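Local structure of 4-amino-4-deoxy-L-arabinose transferase or related glycosyltransferases of PMT family (Cupriavidus metallidurans, 5EZM) at residues F286-L291 with G347-V352. The protein is an inner-membrane lipid glycosyltransferase of the GT-C class that probably transfers aminoarabinose from a polyprenyl-phosphate carrier to lipid A. Sequence-based numbering, arbitrary orientation.
Sequences FYFLPL and GYIVPV. With MPG ([(Z)-octadec-9-enyl] (2R)-2,3-bis(oxidanyl)propanoate), chain Q; MPG ([(Z)-octadec-9-enyl] (2R)-2,3-bis(oxidanyl)propanoate), chain B.
One aromatic ring, that of Phe288, carries almost the whole contact between 286-291 and 347-352: it meets Ile349 along one side and Tyr348 at its far end, all by apolar packing. Its CD1 lies 3.5 Å from CB of Ile349, and its CE1 is 3.9 Å from the same CB, so the ring rests against the branch point of the isoleucine. The two side chains run past each other in opposite directions. CZ of Phe288 reaches CB of Tyr348 at 3.9 Å. Beyond that carbon the tyrosine turns off, and its ring meets that of Phe338 in helix 323-339. Phe288 holds CG beside its own backbone N (chi1 -67°), whereas Tyr287 has CG opposite its N (chi1 176°). With these settings the two neighbouring rings meet: CD2 of Tyr287 sits 3.5 Å above the centre of one face of Phe288, while CD2 of Phe288 lies in the plane of the Tyr287 ring, at its edge. An alanine in place of Phe288 would probably open a gap beside CB of Ile349 and CB of Tyr348, and take away the ring face over which CD2 of Tyr287 sits. Phe335, Phe338 and Ser339 also touch Phe288, and Met150 packs on Ile349, so the contact is buried. Bound MPG lies along 286-291: C7 of the chain B MPG approaches CD1 of Tyr287 at its ring edge, 3.7 Å away, and C9 of the chain Q MPG is 3.7 Å from CG of Pro290. The contact thus joins helix 288-295, in a segment predicted to span the membrane, to the turn leading into helix 352-365, in the membrane domain of a GT-C fold, with the Tyr348 side chain about 7 Å from that of the zinc ligand His270.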
loop_
_atom_site.group_PDB
_atom_site.type_symbol
_atom_site.label_atom_id
_atom_site.label_comp_id
_atom_site.label_asym_id
_atom_site.label_seq_id
_atom_site.Cartn_x
_atom_site.Cartn_y
_atom_site.Cartn_z
ATOM N N PHE A 286 -9.800 18.727 -4.681
ATOM C CA PHE A 286 -10.786 17.747 -4.248
ATOM C C PHE A 286 -10.373 16.314 -4.581
ATOM O O PHE A 286 -11.219 15.410 -4.557
ATOM C CB PHE A 286 -12.146 18.058 -4.878
ATOM C CG PHE A 286 -12.479 19.519 -4.908
ATOM C CD1 PHE A 286 -12.954 20.158 -3.778
ATOM C CD2 PHE A 286 -12.320 20.254 -6.073
ATOM C CE1 PHE A 286 -13.262 21.504 -3.806
ATOM C CE2 PHE A 286 -12.626 21.598 -6.109
ATOM C CZ PHE A 286 -13.097 22.225 -4.974
ATOM N N TYR A 287 -9.089 16.091 -4.876
ATOM C CA TYR A 287 -8.639 14.791 -5.366
ATOM C C TYR A 287 -8.925 13.679 -4.361
ATOM O O TYR A 287 -9.413 12.605 -4.737
ATOM C CB TYR A 287 -7.148 14.860 -5.694
ATOM C CG TYR A 287 -6.524 13.549 -6.113
ATOM C CD1 TYR A 287 -6.639 13.088 -7.416
ATOM C CD2 TYR A 287 -5.801 12.783 -5.207
ATOM C CE1 TYR A 287 -6.066 11.896 -7.804
ATOM C CE2 TYR A 287 -5.223 11.587 -5.585
ATOM C CZ TYR A 287 -5.358 11.147 -6.885
ATOM O OH TYR A 287 -4.783 9.955 -7.266
ATOM N N PHE A 288 -8.639 13.916 -3.085
ATOM C CA PHE A 288 -8.765 12.892 -2.055
ATOM C C PHE A 288 -10.159 12.819 -1.446
ATOM O O PHE A 288 -10.355 12.080 -0.476
ATOM C CB PHE A 288 -7.736 13.130 -0.948
ATOM C CG PHE A 288 -6.319 12.941 -1.390
ATOM C CD1 PHE A 288 -5.797 11.669 -1.555
ATOM C CD2 PHE A 288 -5.505 14.031 -1.637
ATOM C CE1 PHE A 288 -4.489 11.486 -1.958
ATOM C CE2 PHE A 288 -4.195 13.856 -2.044
ATOM C CZ PHE A 288 -3.686 12.582 -2.204
ATOM N N LEU A 289 -11.134 13.566 -1.987
ATOM C CA LEU A 289 -12.480 13.529 -1.413
ATOM C C LEU A 289 -13.209 12.236 -1.769
ATOM O O LEU A 289 -13.658 11.524 -0.851
ATOM C CB LEU A 289 -13.257 14.782 -1.824
ATOM C CG LEU A 289 -14.614 15.004 -1.161
ATOM C CD1 LEU A 289 -14.496 14.875 0.350
ATOM C CD2 LEU A 289 -15.173 16.366 -1.548
ATOM N N PRO A 290 -13.353 11.855 -3.047
ATOM C CA PRO A 290 -13.917 10.529 -3.330
ATOM C C PRO A 290 -13.034 9.398 -2.847
ATOM O O PRO A 290 -13.543 8.296 -2.618
ATOM C CB PRO A 290 -14.053 10.520 -4.858
ATOM C CG PRO A 290 -13.008 11.450 -5.320
ATOM C CD PRO A 290 -12.974 12.546 -4.294
ATOM N N LEU A 291 -11.730 9.633 -2.682
ATOM C CA LEU A 291 -10.858 8.597 -2.140
ATOM C C LEU A 291 -11.157 8.345 -0.669
ATOM O O LEU A 291 -11.238 7.193 -0.234
ATOM C CB LEU A 291 -9.393 8.983 -2.331
ATOM C CG LEU A 291 -8.826 8.763 -3.730
ATOM C CD1 LEU A 291 -7.459 9.404 -3.843
ATOM C CD2 LEU A 291 -8.744 7.282 -4.032
ATOM N N GLY A 347 -2.633 6.495 -2.274
ATOM C CA GLY A 347 -2.030 5.971 -1.060
ATOM C C GLY A 347 -1.603 7.030 -0.063
ATOM O O GLY A 347 -1.577 6.754 1.142
ATOM N N TYR A 348 -1.285 8.242 -0.534
ATOM C CA TYR A 348 -0.908 9.324 0.372
ATOM C C TYR A 348 -1.912 9.478 1.505
ATOM O O TYR A 348 -1.537 9.784 2.644
ATOM C CB TYR A 348 -0.789 10.649 -0.390
ATOM C CG TYR A 348 0.391 10.751 -1.331
ATOM C CD1 TYR A 348 1.316 9.722 -1.438
ATOM C CD2 TYR A 348 0.582 11.885 -2.109
ATOM C CE1 TYR A 348 2.392 9.814 -2.300
ATOM C CE2 TYR A 348 1.657 11.990 -2.972
ATOM C CZ TYR A 348 2.560 10.951 -3.064
ATOM O OH TYR A 348 3.633 11.047 -3.921
ATOM N N ILE A 349 -3.200 9.261 1.215
ATOM C CA ILE A 349 -4.238 9.555 2.197
ATOM C C ILE A 349 -4.480 8.405 3.165
ATOM O O ILE A 349 -5.231 8.578 4.137
ATOM C CB ILE A 349 -5.546 9.955 1.482
ATOM C CG1 ILE A 349 -6.312 10.970 2.321
ATOM C CG2 ILE A 349 -6.416 8.744 1.208
ATOM C CD1 ILE A 349 -5.470 12.145 2.745
ATOM N N VAL A 350 -3.843 7.247 2.955
ATOM C CA VAL A 350 -4.113 6.088 3.815
ATOM C C VAL A 350 -3.836 6.355 5.289
ATOM O O VAL A 350 -4.632 5.911 6.130
ATOM C CB VAL A 350 -3.373 4.851 3.281
ATOM C CG1 VAL A 350 -3.601 3.667 4.195
ATOM C CG2 VAL A 350 -3.848 4.515 1.870
ATOM N N PRO A 351 -2.763 7.055 5.688
ATOM C CA PRO A 351 -2.515 7.259 7.129
ATOM C C PRO A 351 -3.656 7.914 7.909
ATOM O O PRO A 351 -3.610 7.895 9.147
ATOM C CB PRO A 351 -1.264 8.145 7.144
ATOM C CG PRO A 351 -0.535 7.745 5.940
ATOM C CD PRO A 351 -1.591 7.475 4.895
ATOM N N VAL A 352 -4.668 8.488 7.253
ATOM C CA VAL A 352 -5.772 9.064 8.015
ATOM C C VAL A 352 -6.764 8.005 8.479
ATOM O O VAL A 352 -7.538 8.261 9.410
ATOM C CB VAL A 352 -6.524 10.143 7.213
ATOM C CG1 VAL A 352 -5.547 11.086 6.539
ATOM C CG2 VAL A 352 -7.465 9.511 6.194
HETATM C C2 MPG Q . -16.880 6.826 -4.019
HETATM C C3 MPG Q . -16.192 6.137 -5.190
HETATM C C4 MPG Q . -14.692 6.396 -5.213
HETATM C C5 MPG Q . -14.175 6.751 -6.618
HETATM C C6 MPG Q . -12.692 7.154 -6.603
HETATM C C7 MPG Q . -12.356 8.200 -7.684
HETATM C C8 MPG Q . -10.968 8.844 -7.452
HETATM C C9 MPG Q . -10.833 10.237 -8.117
HETATM C C10 MPG Q . -9.460 10.895 -7.811
HETATM C C1 MPG Q . -18.363 6.466 -3.920
HETATM C C2 MPG B . -15.441 15.778 -7.256
HETATM C C3 MPG B . -13.934 15.733 -7.038
HETATM C C4 MPG B . -13.181 15.336 -8.298
HETATM C C5 MPG B . -11.695 15.036 -8.030
HETATM C C6 MPG B . -10.839 15.226 -9.292
HETATM C C7 MPG B . -9.346 14.946 -9.045
HETATM C C8 MPG B . -8.448 15.517 -10.170
HETATM C C1 MPG B . -16.209 16.033 -5.954
#